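Local coordinates for protein thymidylate synthase thyX (Helicobacter pylori, PDB 3N3Y) that probably catalyses the FAD- and NADPH-dependent reductive methylation of dUMP to dTMP, with methylenetetrahydrofolate as methyl donor, as a homotetramer, at residues Asn185-Lys189 and Glu190-Leu194; Asp200-Gly204 and Glu205-Leu209. All blocks are in the same frame, centred on the assembly; numbering follows the deposited sequence.

Contact 1: residues Asn185-Lys189 and Glu190-Leu194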
# COMPACT_ATOMS: atom_id res chain seq x y z
N ASN A 185 6.65 20.93 14.40
CA ASN A 185 7.75 21.89 14.41
C ASN A 185 9.08 21.27 13.96
O ASN A 185 10.04 21.97 13.75
CB ASN A 185 7.93 22.53 15.78
CG ASN A 185 8.28 21.51 16.84
OD1 ASN A 185 7.43 20.73 17.27
ND2 ASN A 185 9.55 21.49 17.25
N LYS A 186 9.12 19.95 13.84
CA LYS A 186 10.30 19.27 13.29
C LYS A 186 10.30 19.35 11.77
O LYS A 186 11.32 19.16 11.13
CB LYS A 186 10.29 17.79 13.70
CG LYS A 186 10.43 17.55 15.18
CD LYS A 186 11.87 17.75 15.63
CE LYS A 186 11.95 17.78 17.14
NZ LYS A 186 11.07 18.86 17.68
N ALA A 187 9.13 19.63 11.19
CA ALA A 187 8.96 19.63 9.75
C ALA A 187 9.51 20.88 9.06
O ALA A 187 9.55 21.98 9.63
CB ALA A 187 7.49 19.42 9.38
N LEU A 188 9.92 20.71 7.81
CA LEU A 188 10.39 21.81 6.99
C LEU A 188 9.31 22.89 6.87
O LEU A 188 8.14 22.59 6.62
CB LEU A 188 10.77 21.28 5.60
CG LEU A 188 11.40 22.27 4.64
CD1 LEU A 188 12.81 22.67 5.11
CD2 LEU A 188 11.41 21.68 3.24
N LYS A 189 9.72 24.14 7.06
CA LYS A 189 8.79 25.26 7.02
C LYS A 189 7.82 25.19 5.83
O LYS A 189 6.64 25.48 5.97
CB LYS A 189 9.56 26.58 6.99
CG LYS A 189 8.72 27.83 6.76
CD LYS A 189 7.58 27.94 7.77
CE LYS A 189 7.02 29.36 7.78
NZ LYS A 189 7.20 30.08 6.47
N GLU A 190 8.32 24.82 4.66
CA GLU A 190 7.46 24.79 3.48
C GLU A 190 6.39 23.71 3.59
O GLU A 190 5.28 23.87 3.08
CB GLU A 190 8.27 24.61 2.19
CG GLU A 190 7.46 24.88 0.91
CD GLU A 190 8.25 24.63 -0.39
OE1 GLU A 190 9.48 24.34 -0.32
OE2 GLU A 190 7.64 24.70 -1.48
N MET A 191 6.74 22.61 4.23
CA MET A 191 5.81 21.52 4.46
C MET A 191 4.76 21.87 5.52
O MET A 191 3.62 21.39 5.45
CB MET A 191 6.57 20.23 4.83
CG MET A 191 7.44 19.71 3.68
SD MET A 191 6.50 19.38 2.15
CE MET A 191 5.61 17.89 2.64
N GLN A 192 5.13 22.71 6.48
CA GLN A 192 4.14 23.19 7.45
C GLN A 192 3.14 24.10 6.74
O GLN A 192 1.94 24.02 6.98
CB GLN A 192 4.80 23.92 8.62
CG GLN A 192 5.90 23.14 9.32
CD GLN A 192 6.45 23.88 10.53
OE1 GLN A 192 5.79 24.77 11.06
NE2 GLN A 192 7.65 23.52 10.97
N ASP A 193 3.63 24.94 5.85
CA ASP A 193 2.74 25.78 5.06
C ASP A 193 1.85 24.95 4.13
O ASP A 193 0.69 25.29 3.91
CB ASP A 193 3.52 26.80 4.24
CG ASP A 193 4.32 27.78 5.11
OD1 ASP A 193 4.12 27.79 6.35
OD2 ASP A 193 5.15 28.53 4.54
N LEU A 194 2.39 23.87 3.57
CA LEU A 194 1.60 23.01 2.70
C LEU A 194 0.50 22.34 3.51
O LEU A 194 -0.64 22.24 3.05
CB LEU A 194 2.45 21.95 2.00
CG LEU A 194 1.64 20.91 1.21
CD1 LEU A 194 0.71 21.56 0.19
CD2 LEU A 194 2.57 19.95 0.54

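Contact 2: residues Asp200-Gly204 and Glu205-Leu209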
# COMPACT_ATOMS: atom_id res chain seq x y z
N ASP A 200 -6.82 24.30 4.82
CA ASP A 200 -7.68 25.41 4.44
C ASP A 200 -8.44 25.16 3.15
O ASP A 200 -9.49 25.78 2.92
CB ASP A 200 -6.89 26.72 4.37
CG ASP A 200 -6.30 27.13 5.71
OD1 ASP A 200 -6.67 26.52 6.74
OD2 ASP A 200 -5.45 28.05 5.73
N ALA A 201 -7.93 24.27 2.29
CA ALA A 201 -8.62 23.96 1.03
C ALA A 201 -9.81 23.01 1.23
O ALA A 201 -10.67 22.88 0.36
CB ALA A 201 -7.66 23.38 -0.01
N LEU A 202 -9.84 22.34 2.37
CA LEU A 202 -10.92 21.39 2.63
C LEU A 202 -12.26 22.11 2.72
O LEU A 202 -12.31 23.28 3.12
CB LEU A 202 -10.66 20.63 3.94
CG LEU A 202 -9.48 19.65 3.96
CD1 LEU A 202 -9.23 19.17 5.38
CD2 LEU A 202 -9.75 18.48 3.02
N PRO A 203 -13.35 21.42 2.34
CA PRO A 203 -14.67 22.00 2.59
C PRO A 203 -14.82 22.22 4.09
O PRO A 203 -14.39 21.35 4.84
CB PRO A 203 -15.64 20.90 2.14
CG PRO A 203 -14.81 19.85 1.46
CD PRO A 203 -13.42 19.99 2.00
N GLY A 204 -15.39 23.34 4.52
CA GLY A 204 -15.56 23.62 5.93
C GLY A 204 -16.29 22.51 6.68
O GLY A 204 -16.00 22.23 7.84
N GLU A 205 -17.23 21.86 6.00
CA GLU A 205 -18.04 20.81 6.61
C GLU A 205 -17.22 19.57 7.00
O GLU A 205 -17.61 18.83 7.91
CB GLU A 205 -19.24 20.45 5.72
CG GLU A 205 -19.41 18.95 5.46
CD GLU A 205 -20.81 18.43 5.83
OE1 GLU A 205 -21.38 17.63 5.04
OE2 GLU A 205 -21.33 18.83 6.90
N HIS A 206 -16.09 19.35 6.32
CA HIS A 206 -15.19 18.24 6.65
C HIS A 206 -14.07 18.64 7.62
O HIS A 206 -13.39 17.78 8.19
CB HIS A 206 -14.53 17.66 5.39
CG HIS A 206 -15.45 16.89 4.49
ND1 HIS A 206 -16.66 17.39 4.05
CD2 HIS A 206 -15.29 15.69 3.88
CE1 HIS A 206 -17.22 16.52 3.23
NE2 HIS A 206 -16.41 15.48 3.11
N GLN A 207 -13.84 19.94 7.78
CA GLN A 207 -12.64 20.36 8.51
C GLN A 207 -12.56 19.91 9.96
O GLN A 207 -11.47 19.84 10.52
CB GLN A 207 -12.41 21.87 8.38
CG GLN A 207 -11.72 22.27 7.07
CD GLN A 207 -11.45 23.76 7.01
OE1 GLN A 207 -11.53 24.45 8.02
NE2 GLN A 207 -11.12 24.26 5.83
N TYR A 208 -13.69 19.55 10.57
CA TYR A 208 -13.67 19.12 11.97
C TYR A 208 -12.97 17.78 12.19
O TYR A 208 -12.53 17.48 13.30
CB TYR A 208 -15.08 19.06 12.54
CG TYR A 208 -15.90 17.93 12.00
CD1 TYR A 208 -16.35 17.95 10.68
CD2 TYR A 208 -16.24 16.84 12.80
CE1 TYR A 208 -17.11 16.93 10.17
CE2 TYR A 208 -17.00 15.80 12.30
CZ TYR A 208 -17.43 15.85 10.98
OH TYR A 208 -18.19 14.84 10.46
N LEU A 209 -12.87 16.98 11.13
CA LEU A 209 -12.23 15.67 11.24
C LEU A 209 -10.73 15.81 11.38
O LEU A 209 -10.07 14.93 11.92
CB LEU A 209 -12.55 14.80 10.02
CG LEU A 209 -14.03 14.54 9.76
CD1 LEU A 209 -14.19 13.81 8.44
CD2 LEU A 209 -14.63 13.75 10.90

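Contact 1: residues Asn185-Lys189 and Glu190-Leu194
The carbonyl oxygen of L188 is held by two amides of the first helical turn: Q192 N donates to L188 O at 3.0 Å, and M191 N adds a weak, bent bond to L188 O at 2.8 Å. L188 is the N-cap of helix 189-201, and its oxygen opens the i to i+4 series that D193 N continues by donating to K189 O. The side chain of Q192 reaches back over this turn to the residue before the N-cap. Its CG lies anti to the carbonyl carbon (chi1 -53°) and the chain then runs straight, which carries NE2 to within 2.8 Å of A187 O. That bond is fairly straight (158° at the hydrogen); the oxygen lies close to the amide plane of Q192, whereas NE2 stands above the carbonyl plane of A187. A primary amide suits this place, since its N-H can bind a loop carbonyl before the helix starts. Beside this bond A187 CB touches Q192 CG at 4.0 Å. On the outer surface K189, bent at chi2 and chi4, crosses over D193, and its NZ pairs with the syn lone pair of D193 OD2 at 3.2 Å. Inside, L188 CB meets M191 CG at 4.2 Å, both side chains packing on E79 of helix 74-80. E190 OE1 is hydrogen-bonded to S73 OG and to Y156 OH of the second subunit, and R94 there bonds K186 O, at the FAD pocket. An uncharged amide thus ties loop to helix beside a shared site, while a salt bridge spans the surface.

Contact 2: residues Asp200-Gly204 and Glu205-Leu209
Backbone bonds and one side-chain amide tie L202, P203 and G204 to H206 and Q207. H206 N donates to P203 O at 3.0 Å, and Q207 N donates to G204 O at 3.1 Å with a weak further bond to P203 O. In both stronger bonds the donor stands well above the carbonyl plane, consistent with the tight curl of the chain. The amide of Q207 adds a side-chain link: extended beyond CG, its chain carries NE2 to L202 O at 3.1 Å. This bond is bent, 136° at the hydrogen, and the oxygen lies 29° out of the amide plane.

Apolar packing accompanies it. L202 CB sits 3.7 Å from Q207 CG, and the rest of L202 is buried against Y65 and F67 of strand 64-73. P203 lays its CG over one face of the H206 imidazole, 4.0 Å from ND1. The stiff proline ring suits a chain leaving its helix and sets an apolar methylene over that face. ND1 is buried without a polar partner, whereas NE2 donates to the carbonyl oxygen of T17; the ring also meets Y16 edge-to-face.

Bonds of i to i+3 type at H206, Q207 and L209 accompany helical backbone angles from G204 to L209, a run of turns lacking the regular bonds of an alpha helix. P203 also packs on Y16, which places this turn beside a dUMP-binding residue.

In the fold
Contact 1 and contact 2 lie in series along the chain at the two ends of helix 189-201: 185-194 forms the loop, N-cap and first turns of the helix, and 200-209 its end and the turns that follow. Their centres are 20 Å apart and their nearest atoms about 7 Å, so they do not touch. Both ends of the helix pack on strand 64-73 of the antiparallel sheet. Contact 1 also meets helix 74-80 and a second subunit, close to bound FAD and dUMP, and holds K186 of the FAD pocket. Contact 2 stays within its own chain, against strand 10-16 and helix 41-51. One helix thus links a site shared between subunits to the surroundings of Y16.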